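Local coordinates for protein N-acetylneuraminate epimerase (Escherichia coli, PDB 2UVK) that catalyses the interconversion of the alpha and beta anomers of N-acetylneuraminate, speeding sialic acid mutarotation in the bacterial periplasm, at residues L303-A308 and G324-G329; L3-V8 and A331-V336; I256-A261 and T287-W292; V8-G13 and L320-E325; G15-D20 and L313-S318. All blocks are in the same frame, centred on the assembly; numbering follows the deposited sequence. Where two conformers were deposited one is given.

Interaction 1: residues L303-A308 and G324-G329; sequences LSQGRA and GETAGG
Ala-308 and Glu-325 pair through their backbones in both directions: Glu-325 N donates to Ala-308 O over 2.7 Å, and Ala-308 N reaches Glu-325 O at 3.0 Å. This is a single antiparallel hydrogen-bonded pair. Weaker C-H...O contacts continue it, with Arg-307 CA 3.3 Å from Glu-325 O. A bridging water extends the polar seam by giving a proton to Gly-306 O and accepting one from Ala-327 N.

Residues 303-308 lead from one blade of a Kelch-type beta-propeller into the next, and meet a loop within that next blade. Gly-324 is the second member of the double glycine that follows strand 318-322. A CB on Gly-324 would collide with Arg-307 CG and press on Ala-308 O.

Among the side chains, Thr-326 comes closest, its methyl CG2 lying 3.2 Å from Gly-306 O. With chi1 at 60°, its OG1 instead serves Lys-330 O. Arg-307 runs alongside Glu-325 O with its aliphatic stem, then turns at chi3 (-63°) to give NH1 to Gly-323 O and NH2 to a salt bridge with Asp-334. Glu-325 passes CB by Ala-308 O, while its OE2 bonds Tyr-285 OH.

Interaction 2: residues L3-V8 and A331-V336; sequences LPETPV and AVTDSV
Thr-333 holds OG1 between its backbone N and carbonyl carbon (chi1 58°), and Glu-5 folds back at chi2 (-54°); the two side chains cross at about a right angle and join hydroxyl to carboxylate. Thr-333 OG1 donates to Glu-5 OE1 across a short 2.5 Å, using the anti lone pair of that oxygen. The other carboxylate oxygen, OE2, accepts from the N-terminal amino group of Ser-1.

The main chain supplies a second link: Thr-6 N donates to Thr-333 O at 2.8 Å. A water donates to Thr-333 O and Pro-4 O and accepts from Ser-335 OG, so Thr-333 O takes two protons. Thr-6 OG1 donates to Val-8 O in its own segment and lies 3.1 Å from Thr-333 CA.

In this Kelch-type propeller the N-terminal segment runs antiparallel beside the lead-in to strand 335-341 of the last blade, joining chain regions more than 300 residues apart. Asp-334 runs beside Glu-5, with Glu-5 OE1 and Asp-334 OD1 4.8 Å apart. The like charges would be expected to repel, but the salt bridge of Asp-334 OD2 to Arg-307 and the probably positive amino group of Ser-1 at Glu-5 are likely to offset this.

Interaction 3: residues I256-A261 and T287-W292; sequences IFAGGA and TDIHLW
The side chains of Phe-257 and His-290 lie side by side and point the same way from one face of the sheet, with Phe-257 CD2 4.1 Å from His-290 CD2. Their approach is oblique, and no stack is formed. Val-237 and Trp-297 touch both side chains, while Val-243 and Asn-207 meet Phe-257.

The sheet is one blade of a Kelch-type beta-propeller, and the contact joins its two middle strands, 254-262 and 284-293, in antiparallel register. The Phe-257 and His-290 pair is the hydrogen-bonded one: Phe-257 N reaches His-290 O at 2.9 Å and His-290 N reaches Phe-257 O at 2.8 Å. The imidazole CD2 also rests 3.7 Å from Phe-257 O.

On the other face, Ile-256, Ala-258, Ile-289 and Leu-291 make an aliphatic surface. With CG2 anti to the backbone N in both isoleucines, Ile-256 and Ile-289 run alongside and touch through those methyls at 4.0 Å. Leu-291 CD1 comes to Ile-256 CG1, and Ala-258 CB to Ile-289 CG1. Ile-338 and Val-340 of the next blade cover this surface.

At the end of the pairing the first glycine of the Kelch double glycine takes over, Gly-259 N donating to Asp-288 O at 3.1 Å.

Interaction 4: residues V8-G13 and L320-E325; sequences VPFKSG and LIIGGE
Phe-10 is where the 8-13 segment first meets 320-325. Its ring comes up to the end of strand 318-322 with CD1 4.1 Å from Ile-322 O and a little farther from Ile-322 CG2. CG lies anti to the backbone N (chi1 -178°), which carries the ring in among Ile-322, Val-311 and Ile-24, between the last blade and the first. The carbonyl of the same residue does the polar work: Gly-324 N donates to Phe-10 O over 2.8 Å. Gly-323 CA adds a C-H...O contact to that oxygen. These two glycines are the Kelch double glycine of the last blade, and a CB on Gly-323 would strike Phe-10 O.

Lys-11 follows, its CG set between N and the carbonyl carbon (chi1 68°) and the remainder fully extended. CB leans on Gly-324 O at 3.5 Å, and the chain crosses Glu-325 so that Lys-11 CD lies 3.5 Å from Glu-325 OE1. The ammonium passes on to Gly-329 O, to which it is hydrogen-bonded. An alanine in place of Lys-11 is likely to leave Gly-329 O without this donor and to uncover the aliphatic stem of Glu-325.

Lys-11 NZ stays 4.0 Å from Glu-325 OE1, beyond a salt bridge. The opposite charges probably still favour each other at this distance, while the direct bonds of both ends go elsewhere, from Lys-11 NZ to Gly-329 O and from Glu-325 OE2 to Tyr-285 OH.

Interaction 5: residues G15-D20 and L313-S318; sequences GAIDND and LPWNNS
Trp-315 N donates to Ser-318 O at 3.1 Å, closing the hairpin between strands 311-315 and 318-322, and its indole meets Ile-17 across the contact. This is the closing seam of the Kelch-type propeller: strand 14-18, an edge of the first blade, packs on strand 311-315, an edge of the last. The axes are 7.1 Å apart and run 28° from parallel, and no hydrogen bond joins the two segments; apolar side chains carry the contact, and Trp-315 NE1 makes a weak bond to Thr-38 OG1.

Ile-17 CG1 stands anti to the backbone N (chi1 -174°), on the side where CD1 comes within 3.7 Å of Pro-314 O and meets Trp-315 CD1, the two side chains crossing at about a right angle. Ile-17 CG2 slides past the proline, 4.0 Å from Pro-314 CD. Trimming Ile-17 to an alanine would probably open a gap against Pro-314 and leave Trp-315 without the Ile-17 methyl that meets its CD1.

Asn-316 ND2 lies over one face of the indole, toward the rim. Leu-313 packs against the backbone of the first-blade strand: its CD1 approaches Ala-16 O, and its CD2 sits 3.7 Å from Ala-16 CA.

Interactions 2, 4 and 5 all join the N-terminal part of the chain to the last blade and so close the propeller ring. Interactions 2 and 4 have centres 7 Å apart and share Val-8, and Val-336 O accepts from Ile-321 N between their strands. Interaction 5 continues the same blade, with Leu-313 N bonded to Leu-320 O. Interaction 1 shares Gly-324 and Glu-325 with interaction 4, and Gly-324 O probably accepts from Val-332 N of interaction 2 at 2.9 Å. Interaction 3 lies one blade back, tied to interaction 1 through Gly-260 N and Arg-307 O. Side chains of interactions 1, 3 and 4 come to about 11 Å from that of Glu-209, the predicted proton acceptor.

Interaction 1: residues L303-A308 and G324-G329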
# COMPACT_ATOMS: atom_id res chain seq x y z
N LEU B 303 -18.19 31.76 -6.01
CA LEU B 303 -17.50 32.34 -4.87
C LEU B 303 -16.93 33.67 -5.33
O LEU B 303 -16.68 33.85 -6.51
CB LEU B 303 -16.34 31.42 -4.47
CG LEU B 303 -16.67 29.98 -4.06
CD1 LEU B 303 -15.38 29.21 -3.75
CD2 LEU B 303 -17.62 29.96 -2.87
N SER B 304 -16.75 34.60 -4.39
CA SER B 304 -16.16 35.91 -4.67
C SER B 304 -14.68 35.79 -5.03
O SER B 304 -14.18 36.53 -5.88
CB SER B 304 -16.31 36.86 -3.47
OG SER B 304 -15.59 36.39 -2.34
N GLN B 305 -14.00 34.84 -4.39
CA GLN B 305 -12.58 34.56 -4.62
C GLN B 305 -12.37 33.06 -4.78
O GLN B 305 -13.02 32.27 -4.11
CB GLN B 305 -11.73 35.10 -3.45
CG GLN B 305 -11.60 36.60 -3.48
CD GLN B 305 -10.70 37.17 -2.39
OE1 GLN B 305 -9.63 36.63 -2.11
NE2 GLN B 305 -11.13 38.28 -1.77
N GLY B 306 -11.47 32.67 -5.69
CA GLY B 306 -11.10 31.27 -5.83
C GLY B 306 -10.54 30.71 -4.54
O GLY B 306 -9.82 31.41 -3.83
N ARG B 307 -10.85 29.45 -4.23
CA ARG B 307 -10.53 28.90 -2.91
C ARG B 307 -10.43 27.39 -3.01
O ARG B 307 -11.25 26.77 -3.69
CB ARG B 307 -11.62 29.28 -1.88
CG ARG B 307 -11.31 28.90 -0.44
CD ARG B 307 -12.55 29.03 0.44
NE ARG B 307 -13.03 30.40 0.51
CZ ARG B 307 -13.12 31.15 1.62
NH1 ARG B 307 -12.81 30.69 2.83
NH2 ARG B 307 -13.58 32.39 1.52
N ALA B 308 -9.46 26.81 -2.33
CA ALA B 308 -9.25 25.38 -2.24
C ALA B 308 -8.66 25.05 -0.87
O ALA B 308 -8.20 25.95 -0.14
CB ALA B 308 -8.32 24.89 -3.36
N GLY B 324 -9.19 27.87 4.03
CA GLY B 324 -8.73 27.53 2.72
C GLY B 324 -7.54 28.36 2.27
O GLY B 324 -7.00 29.13 3.04
N GLU B 325 -7.20 28.20 1.00
CA GLU B 325 -6.09 28.86 0.34
C GLU B 325 -6.65 29.53 -0.92
O GLU B 325 -7.54 28.99 -1.59
CB GLU B 325 -5.09 27.76 -0.05
CG GLU B 325 -3.78 28.18 -0.70
CD GLU B 325 -3.06 26.96 -1.20
OE1 GLU B 325 -2.76 26.07 -0.39
OE2 GLU B 325 -2.82 26.86 -2.42
N THR B 326 -6.14 30.73 -1.23
CA THR B 326 -6.57 31.49 -2.38
C THR B 326 -5.35 31.73 -3.30
O THR B 326 -4.30 31.15 -3.08
CB THR B 326 -7.28 32.81 -1.92
OG1 THR B 326 -6.37 33.60 -1.14
CG2 THR B 326 -8.52 32.50 -1.06
N ALA B 327 -5.50 32.53 -4.35
CA ALA B 327 -4.39 32.85 -5.28
C ALA B 327 -3.08 33.19 -4.56
O ALA B 327 -3.09 33.88 -3.55
CB ALA B 327 -4.79 33.98 -6.19
N GLY B 328 -1.97 32.68 -5.07
CA GLY B 328 -0.64 32.90 -4.44
C GLY B 328 -0.39 31.99 -3.24
O GLY B 328 0.58 32.18 -2.50
N GLY B 329 -1.26 31.00 -3.04
CA GLY B 329 -1.13 30.09 -1.91
C GLY B 329 -1.43 30.69 -0.53
O GLY B 329 -1.05 30.12 0.48
O HOH W 1 -8.14 33.16 -5.35

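Interaction 2: residues L3-V8 and A331-V336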
# COMPACT_ATOMS: atom_id res chain seq x y z
N LEU B 3 -19.03 32.70 10.28
CA LEU B 3 -18.56 32.43 11.62
C LEU B 3 -17.45 33.44 11.86
O LEU B 3 -16.92 34.01 10.90
CB LEU B 3 -17.99 31.01 11.72
CG LEU B 3 -18.94 29.85 11.43
CD1 LEU B 3 -18.18 28.52 11.51
CD2 LEU B 3 -20.13 29.84 12.39
N PRO B 4 -17.08 33.67 13.13
CA PRO B 4 -15.94 34.53 13.36
C PRO B 4 -14.71 34.01 12.60
O PRO B 4 -14.60 32.81 12.32
CB PRO B 4 -15.71 34.44 14.88
CG PRO B 4 -16.94 33.87 15.43
CD PRO B 4 -17.66 33.14 14.38
N GLU B 5 -13.80 34.92 12.28
CA GLU B 5 -12.56 34.56 11.59
C GLU B 5 -11.82 33.50 12.38
O GLU B 5 -11.79 33.54 13.61
CB GLU B 5 -11.65 35.78 11.41
CG GLU B 5 -12.25 36.94 10.60
CD GLU B 5 -12.77 36.51 9.25
OE1 GLU B 5 -11.96 36.05 8.44
OE2 GLU B 5 -14.00 36.60 8.99
N THR B 6 -11.20 32.54 11.69
CA THR B 6 -10.43 31.55 12.42
C THR B 6 -9.27 32.27 13.11
O THR B 6 -8.82 33.31 12.62
CB THR B 6 -9.91 30.44 11.50
OG1 THR B 6 -9.21 31.01 10.40
CG2 THR B 6 -11.09 29.61 10.97
N PRO B 7 -8.83 31.77 14.28
CA PRO B 7 -7.78 32.50 15.01
C PRO B 7 -6.44 32.70 14.30
O PRO B 7 -5.68 33.62 14.63
CB PRO B 7 -7.61 31.69 16.30
CG PRO B 7 -8.94 31.02 16.48
CD PRO B 7 -9.34 30.65 15.08
N VAL B 8 -6.14 31.83 13.34
CA VAL B 8 -4.96 31.99 12.46
C VAL B 8 -5.41 31.62 11.04
O VAL B 8 -6.42 30.93 10.90
CB VAL B 8 -3.78 31.11 12.90
CG1 VAL B 8 -3.29 31.51 14.31
CG2 VAL B 8 -4.14 29.62 12.84
N ALA B 331 -3.32 31.49 2.76
CA ALA B 331 -4.33 30.93 3.65
C ALA B 331 -5.29 32.04 4.09
O ALA B 331 -4.88 33.20 4.27
CB ALA B 331 -3.68 30.29 4.86
N VAL B 332 -6.56 31.69 4.30
CA VAL B 332 -7.56 32.66 4.73
C VAL B 332 -8.23 32.21 6.03
O VAL B 332 -8.08 31.07 6.46
CB VAL B 332 -8.60 32.93 3.63
CG1 VAL B 332 -7.92 33.48 2.36
CG2 VAL B 332 -9.40 31.68 3.30
N THR B 333 -8.94 33.14 6.66
CA THR B 333 -9.55 32.92 7.98
C THR B 333 -11.09 32.94 7.95
O THR B 333 -11.72 32.62 8.97
CB THR B 333 -9.12 34.04 8.95
OG1 THR B 333 -9.52 35.31 8.43
CG2 THR B 333 -7.60 34.04 9.19
N ASP B 334 -11.67 33.31 6.83
CA ASP B 334 -13.13 33.54 6.76
C ASP B 334 -13.89 32.27 6.39
O ASP B 334 -13.30 31.28 5.95
CB ASP B 334 -13.47 34.67 5.79
CG ASP B 334 -13.04 34.37 4.38
OD1 ASP B 334 -11.94 33.81 4.20
OD2 ASP B 334 -13.78 34.72 3.45
N SER B 335 -15.20 32.33 6.57
CA SER B 335 -16.10 31.22 6.30
C SER B 335 -17.20 31.66 5.36
O SER B 335 -17.56 32.83 5.33
CB SER B 335 -16.71 30.69 7.59
OG SER B 335 -15.73 30.03 8.37
N VAL B 336 -17.71 30.70 4.59
CA VAL B 336 -18.77 30.92 3.61
C VAL B 336 -19.87 29.90 3.89
O VAL B 336 -19.60 28.77 4.31
CB VAL B 336 -18.22 30.69 2.16
CG1 VAL B 336 -19.22 31.18 1.10
CG2 VAL B 336 -16.87 31.38 2.00
O HOH W 2 -14.34 31.67 9.85

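Interaction 3: residues I256-A261 and T287-W292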
# COMPACT_ATOMS: atom_id res chain seq x y z
N ILE B 256 -23.71 20.21 -3.36
CA ILE B 256 -23.00 21.46 -3.64
C ILE B 256 -21.51 21.14 -3.78
O ILE B 256 -20.94 20.50 -2.89
CB ILE B 256 -23.15 22.47 -2.49
CG1 ILE B 256 -24.62 22.78 -2.24
CG2 ILE B 256 -22.39 23.76 -2.83
CD1 ILE B 256 -24.86 23.41 -0.89
N PHE B 257 -20.91 21.53 -4.91
CA PHE B 257 -19.43 21.40 -5.13
C PHE B 257 -18.89 22.76 -5.52
O PHE B 257 -19.31 23.33 -6.53
CB PHE B 257 -19.10 20.39 -6.22
CG PHE B 257 -17.60 20.16 -6.45
CD1 PHE B 257 -16.80 19.73 -5.42
CD2 PHE B 257 -17.03 20.29 -7.72
CE1 PHE B 257 -15.43 19.48 -5.62
CE2 PHE B 257 -15.67 20.07 -7.93
CZ PHE B 257 -14.86 19.67 -6.85
N ALA B 258 -17.94 23.26 -4.74
CA ALA B 258 -17.43 24.62 -4.92
C ALA B 258 -15.91 24.66 -4.84
O ALA B 258 -15.30 23.93 -4.11
CB ALA B 258 -18.02 25.56 -3.89
N GLY B 259 -15.33 25.55 -5.63
CA GLY B 259 -13.90 25.82 -5.56
C GLY B 259 -13.01 24.67 -5.98
O GLY B 259 -13.40 23.82 -6.78
N GLY B 260 -11.81 24.62 -5.40
CA GLY B 260 -10.79 23.70 -5.83
C GLY B 260 -9.75 24.41 -6.67
O GLY B 260 -9.95 25.55 -7.08
N ALA B 261 -8.62 23.75 -6.86
CA ALA B 261 -7.53 24.30 -7.65
C ALA B 261 -7.03 23.29 -8.66
O ALA B 261 -7.20 22.08 -8.50
CB ALA B 261 -6.37 24.77 -6.72
N THR B 287 -13.70 29.56 -8.80
CA THR B 287 -14.78 30.25 -8.13
C THR B 287 -16.13 29.59 -8.39
O THR B 287 -17.13 30.01 -7.84
CB THR B 287 -14.91 31.72 -8.58
OG1 THR B 287 -15.09 31.77 -10.00
CG2 THR B 287 -13.69 32.52 -8.20
N ASP B 288 -16.14 28.56 -9.22
CA ASP B 288 -17.40 27.91 -9.62
C ASP B 288 -18.11 27.23 -8.46
O ASP B 288 -17.48 26.64 -7.59
CB ASP B 288 -17.14 26.87 -10.70
CG ASP B 288 -16.86 27.48 -12.06
OD1 ASP B 288 -17.10 28.70 -12.26
OD2 ASP B 288 -16.40 26.72 -12.94
N ILE B 289 -19.44 27.30 -8.47
CA ILE B 289 -20.28 26.52 -7.55
C ILE B 289 -21.24 25.73 -8.43
O ILE B 289 -21.98 26.32 -9.22
CB ILE B 289 -21.10 27.37 -6.58
CG1 ILE B 289 -20.19 28.25 -5.73
CG2 ILE B 289 -21.94 26.48 -5.67
CD1 ILE B 289 -20.94 29.29 -4.91
N HIS B 290 -21.15 24.41 -8.33
CA HIS B 290 -21.98 23.48 -9.09
C HIS B 290 -22.98 22.88 -8.15
O HIS B 290 -22.68 22.58 -6.98
CB HIS B 290 -21.13 22.38 -9.74
CG HIS B 290 -19.97 22.91 -10.52
ND1 HIS B 290 -20.08 23.31 -11.83
CD2 HIS B 290 -18.69 23.14 -10.16
CE1 HIS B 290 -18.91 23.76 -12.25
NE2 HIS B 290 -18.05 23.66 -11.26
N LEU B 291 -24.21 22.73 -8.65
CA LEU B 291 -25.26 22.10 -7.87
C LEU B 291 -25.67 20.84 -8.59
O LEU B 291 -25.88 20.85 -9.81
CB LEU B 291 -26.44 23.07 -7.70
CG LEU B 291 -27.53 22.60 -6.73
CD1 LEU B 291 -27.04 22.53 -5.29
CD2 LEU B 291 -28.75 23.51 -6.81
N TRP B 292 -25.77 19.73 -7.85
CA TRP B 292 -26.26 18.49 -8.44
C TRP B 292 -27.68 18.31 -7.97
O TRP B 292 -27.91 17.86 -6.85
CB TRP B 292 -25.41 17.31 -7.99
CG TRP B 292 -25.70 16.02 -8.66
CD1 TRP B 292 -25.40 15.67 -9.95
CD2 TRP B 292 -26.29 14.85 -8.06
NE1 TRP B 292 -25.78 14.38 -10.19
CE2 TRP B 292 -26.33 13.85 -9.04
CE3 TRP B 292 -26.80 14.57 -6.78
CZ2 TRP B 292 -26.85 12.58 -8.80
CZ3 TRP B 292 -27.31 13.31 -6.53
CH2 TRP B 292 -27.34 12.32 -7.54

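Interaction 4: residues V8-G13 and L320-E325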
# COMPACT_ATOMS: atom_id res chain seq x y z
N VAL B 8 -6.14 31.83 13.34
CA VAL B 8 -4.96 31.99 12.46
C VAL B 8 -5.41 31.62 11.04
O VAL B 8 -6.42 30.93 10.90
CB VAL B 8 -3.78 31.11 12.90
CG1 VAL B 8 -3.29 31.51 14.31
CG2 VAL B 8 -4.14 29.62 12.84
N PRO B 9 -4.68 32.08 10.00
CA PRO B 9 -4.96 31.66 8.61
C PRO B 9 -4.92 30.15 8.51
O PRO B 9 -4.05 29.52 9.08
CB PRO B 9 -3.83 32.31 7.80
CG PRO B 9 -3.41 33.50 8.65
CD PRO B 9 -3.56 33.05 10.05
N PHE B 10 -5.89 29.57 7.80
CA PHE B 10 -6.25 28.17 8.00
C PHE B 10 -6.46 27.40 6.69
O PHE B 10 -7.58 27.28 6.19
CB PHE B 10 -7.52 28.12 8.88
CG PHE B 10 -7.97 26.73 9.22
CD1 PHE B 10 -9.28 26.33 8.96
CD2 PHE B 10 -7.12 25.83 9.84
CE1 PHE B 10 -9.70 25.05 9.25
CE2 PHE B 10 -7.55 24.56 10.14
CZ PHE B 10 -8.87 24.18 9.84
N LYS B 11 -5.37 26.86 6.16
CA LYS B 11 -5.41 26.05 4.95
C LYS B 11 -4.89 24.66 5.23
O LYS B 11 -4.06 24.48 6.12
CB LYS B 11 -4.59 26.69 3.82
CG LYS B 11 -3.06 26.73 4.03
CD LYS B 11 -2.38 27.39 2.86
CE LYS B 11 -0.89 27.45 3.08
NZ LYS B 11 -0.13 28.06 1.93
N SER B 12 -5.37 23.67 4.46
CA SER B 12 -4.89 22.30 4.55
C SER B 12 -5.21 21.61 5.87
O SER B 12 -4.65 20.54 6.17
CB SER B 12 -3.38 22.23 4.27
OG SER B 12 -3.03 23.08 3.19
N GLY B 13 -6.16 22.18 6.62
CA GLY B 13 -6.55 21.65 7.92
C GLY B 13 -7.67 20.65 7.80
O GLY B 13 -8.03 20.23 6.70
N LEU B 320 -21.08 24.59 4.81
CA LEU B 320 -20.28 25.53 5.55
C LEU B 320 -18.82 25.32 5.13
O LEU B 320 -18.31 24.22 5.26
CB LEU B 320 -20.44 25.25 7.05
CG LEU B 320 -19.56 26.01 8.04
CD1 LEU B 320 -19.65 27.51 7.82
CD2 LEU B 320 -19.86 25.61 9.49
N ILE B 321 -18.19 26.38 4.61
CA ILE B 321 -16.78 26.33 4.19
C ILE B 321 -15.98 27.18 5.15
O ILE B 321 -16.32 28.32 5.40
CB ILE B 321 -16.62 26.91 2.76
CG1 ILE B 321 -17.27 25.98 1.74
CG2 ILE B 321 -15.12 27.23 2.44
CD1 ILE B 321 -17.38 26.59 0.37
N ILE B 322 -14.90 26.62 5.69
CA ILE B 322 -14.11 27.32 6.69
C ILE B 322 -12.65 27.33 6.22
O ILE B 322 -12.06 26.29 5.99
CB ILE B 322 -14.19 26.67 8.08
CG1 ILE B 322 -15.65 26.47 8.53
CG2 ILE B 322 -13.44 27.54 9.10
CD1 ILE B 322 -15.78 25.77 9.88
N GLY B 323 -12.10 28.53 6.09
CA GLY B 323 -10.69 28.70 5.69
C GLY B 323 -10.42 28.28 4.26
O GLY B 323 -11.28 28.33 3.40
N GLY B 324 -9.19 27.87 4.03
CA GLY B 324 -8.73 27.53 2.72
C GLY B 324 -7.54 28.36 2.27
O GLY B 324 -7.00 29.13 3.04
N GLU B 325 -7.20 28.20 1.00
CA GLU B 325 -6.09 28.86 0.34
C GLU B 325 -6.65 29.53 -0.92
O GLU B 325 -7.54 28.99 -1.59
CB GLU B 325 -5.09 27.76 -0.05
CG GLU B 325 -3.78 28.18 -0.70
CD GLU B 325 -3.06 26.96 -1.20
OE1 GLU B 325 -2.76 26.07 -0.39
OE2 GLU B 325 -2.82 26.86 -2.42

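Interaction 5: residues G15-D20 and L313-S318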
# COMPACT_ATOMS: atom_id res chain seq x y z
N GLY B 15 -11.55 19.23 10.05
CA GLY B 15 -12.57 19.58 11.04
C GLY B 15 -13.74 18.65 10.93
O GLY B 15 -13.81 17.82 10.03
N ALA B 16 -14.65 18.82 11.87
CA ALA B 16 -15.78 17.93 12.03
C ALA B 16 -16.85 18.72 12.76
O ALA B 16 -16.58 19.71 13.42
CB ALA B 16 -15.37 16.71 12.84
N ILE B 17 -18.10 18.28 12.62
CA ILE B 17 -19.21 18.89 13.33
C ILE B 17 -19.92 17.80 14.12
O ILE B 17 -20.12 16.69 13.62
CB ILE B 17 -20.16 19.63 12.36
CG1 ILE B 17 -21.23 20.37 13.15
CG2 ILE B 17 -20.73 18.68 11.35
CD1 ILE B 17 -21.74 21.59 12.47
N ASP B 18 -20.22 18.12 15.37
CA ASP B 18 -21.00 17.24 16.24
C ASP B 18 -22.19 18.07 16.61
O ASP B 18 -22.08 18.95 17.45
CB ASP B 18 -20.22 16.88 17.48
CG ASP B 18 -21.06 16.16 18.50
OD1 ASP B 18 -21.86 15.30 18.08
OD2 ASP B 18 -20.90 16.43 19.71
N ASN B 19 -23.30 17.79 15.92
CA ASN B 19 -24.55 18.52 16.06
C ASN B 19 -24.35 20.02 15.78
O ASN B 19 -24.28 20.41 14.60
CB ASN B 19 -25.20 18.21 17.41
CG ASN B 19 -25.55 16.72 17.55
OD1 ASN B 19 -25.20 16.07 18.54
ND2 ASN B 19 -26.19 16.18 16.52
N ASP B 20 -24.25 20.83 16.82
CA ASP B 20 -24.11 22.28 16.65
C ASP B 20 -22.69 22.82 16.96
O ASP B 20 -22.44 24.03 16.88
CB ASP B 20 -25.14 23.02 17.51
CG ASP B 20 -26.57 22.98 16.92
OD1 ASP B 20 -26.74 22.71 15.71
OD2 ASP B 20 -27.52 23.25 17.68
N LEU B 313 -18.23 21.45 5.95
CA LEU B 313 -19.06 20.80 6.98
C LEU B 313 -20.54 21.00 6.63
O LEU B 313 -20.88 22.04 6.10
CB LEU B 313 -18.80 21.40 8.35
CG LEU B 313 -17.40 21.16 8.93
CD1 LEU B 313 -17.22 21.92 10.23
CD2 LEU B 313 -17.18 19.65 9.12
N PRO B 314 -21.39 20.00 6.94
CA PRO B 314 -22.84 20.22 6.83
C PRO B 314 -23.35 21.06 7.99
O PRO B 314 -23.05 20.75 9.13
CB PRO B 314 -23.42 18.80 6.90
CG PRO B 314 -22.46 18.04 7.71
CD PRO B 314 -21.09 18.62 7.35
N TRP B 315 -24.11 22.11 7.71
CA TRP B 315 -24.67 22.92 8.77
C TRP B 315 -25.96 23.59 8.30
O TRP B 315 -25.97 24.26 7.28
CB TRP B 315 -23.66 23.97 9.23
CG TRP B 315 -24.12 24.77 10.40
CD1 TRP B 315 -24.67 24.28 11.54
CD2 TRP B 315 -24.09 26.19 10.54
NE1 TRP B 315 -24.98 25.31 12.39
CE2 TRP B 315 -24.64 26.49 11.80
CE3 TRP B 315 -23.66 27.23 9.72
CZ2 TRP B 315 -24.76 27.80 12.27
CZ3 TRP B 315 -23.77 28.54 10.19
CH2 TRP B 315 -24.33 28.81 11.45
N ASN B 316 -27.05 23.38 9.04
CA ASN B 316 -28.35 23.97 8.70
C ASN B 316 -28.75 23.70 7.24
O ASN B 316 -29.14 24.62 6.52
CB ASN B 316 -28.33 25.49 8.93
CG ASN B 316 -28.20 25.87 10.39
OD1 ASN B 316 -28.40 25.05 11.29
ND2 ASN B 316 -27.89 27.15 10.63
N ASN B 317 -28.62 22.46 6.81
CA ASN B 317 -28.97 22.09 5.44
C ASN B 317 -28.22 22.91 4.38
O ASN B 317 -28.72 23.15 3.29
CB ASN B 317 -30.50 22.21 5.25
CG ASN B 317 -31.01 21.42 4.05
OD1 ASN B 317 -30.41 20.42 3.62
ND2 ASN B 317 -32.15 21.86 3.50
N SER B 318 -26.99 23.28 4.70
CA SER B 318 -26.15 24.10 3.84
C SER B 318 -24.74 23.55 3.88
O SER B 318 -24.43 22.69 4.70
CB SER B 318 -26.12 25.54 4.35
OG SER B 318 -27.42 26.13 4.29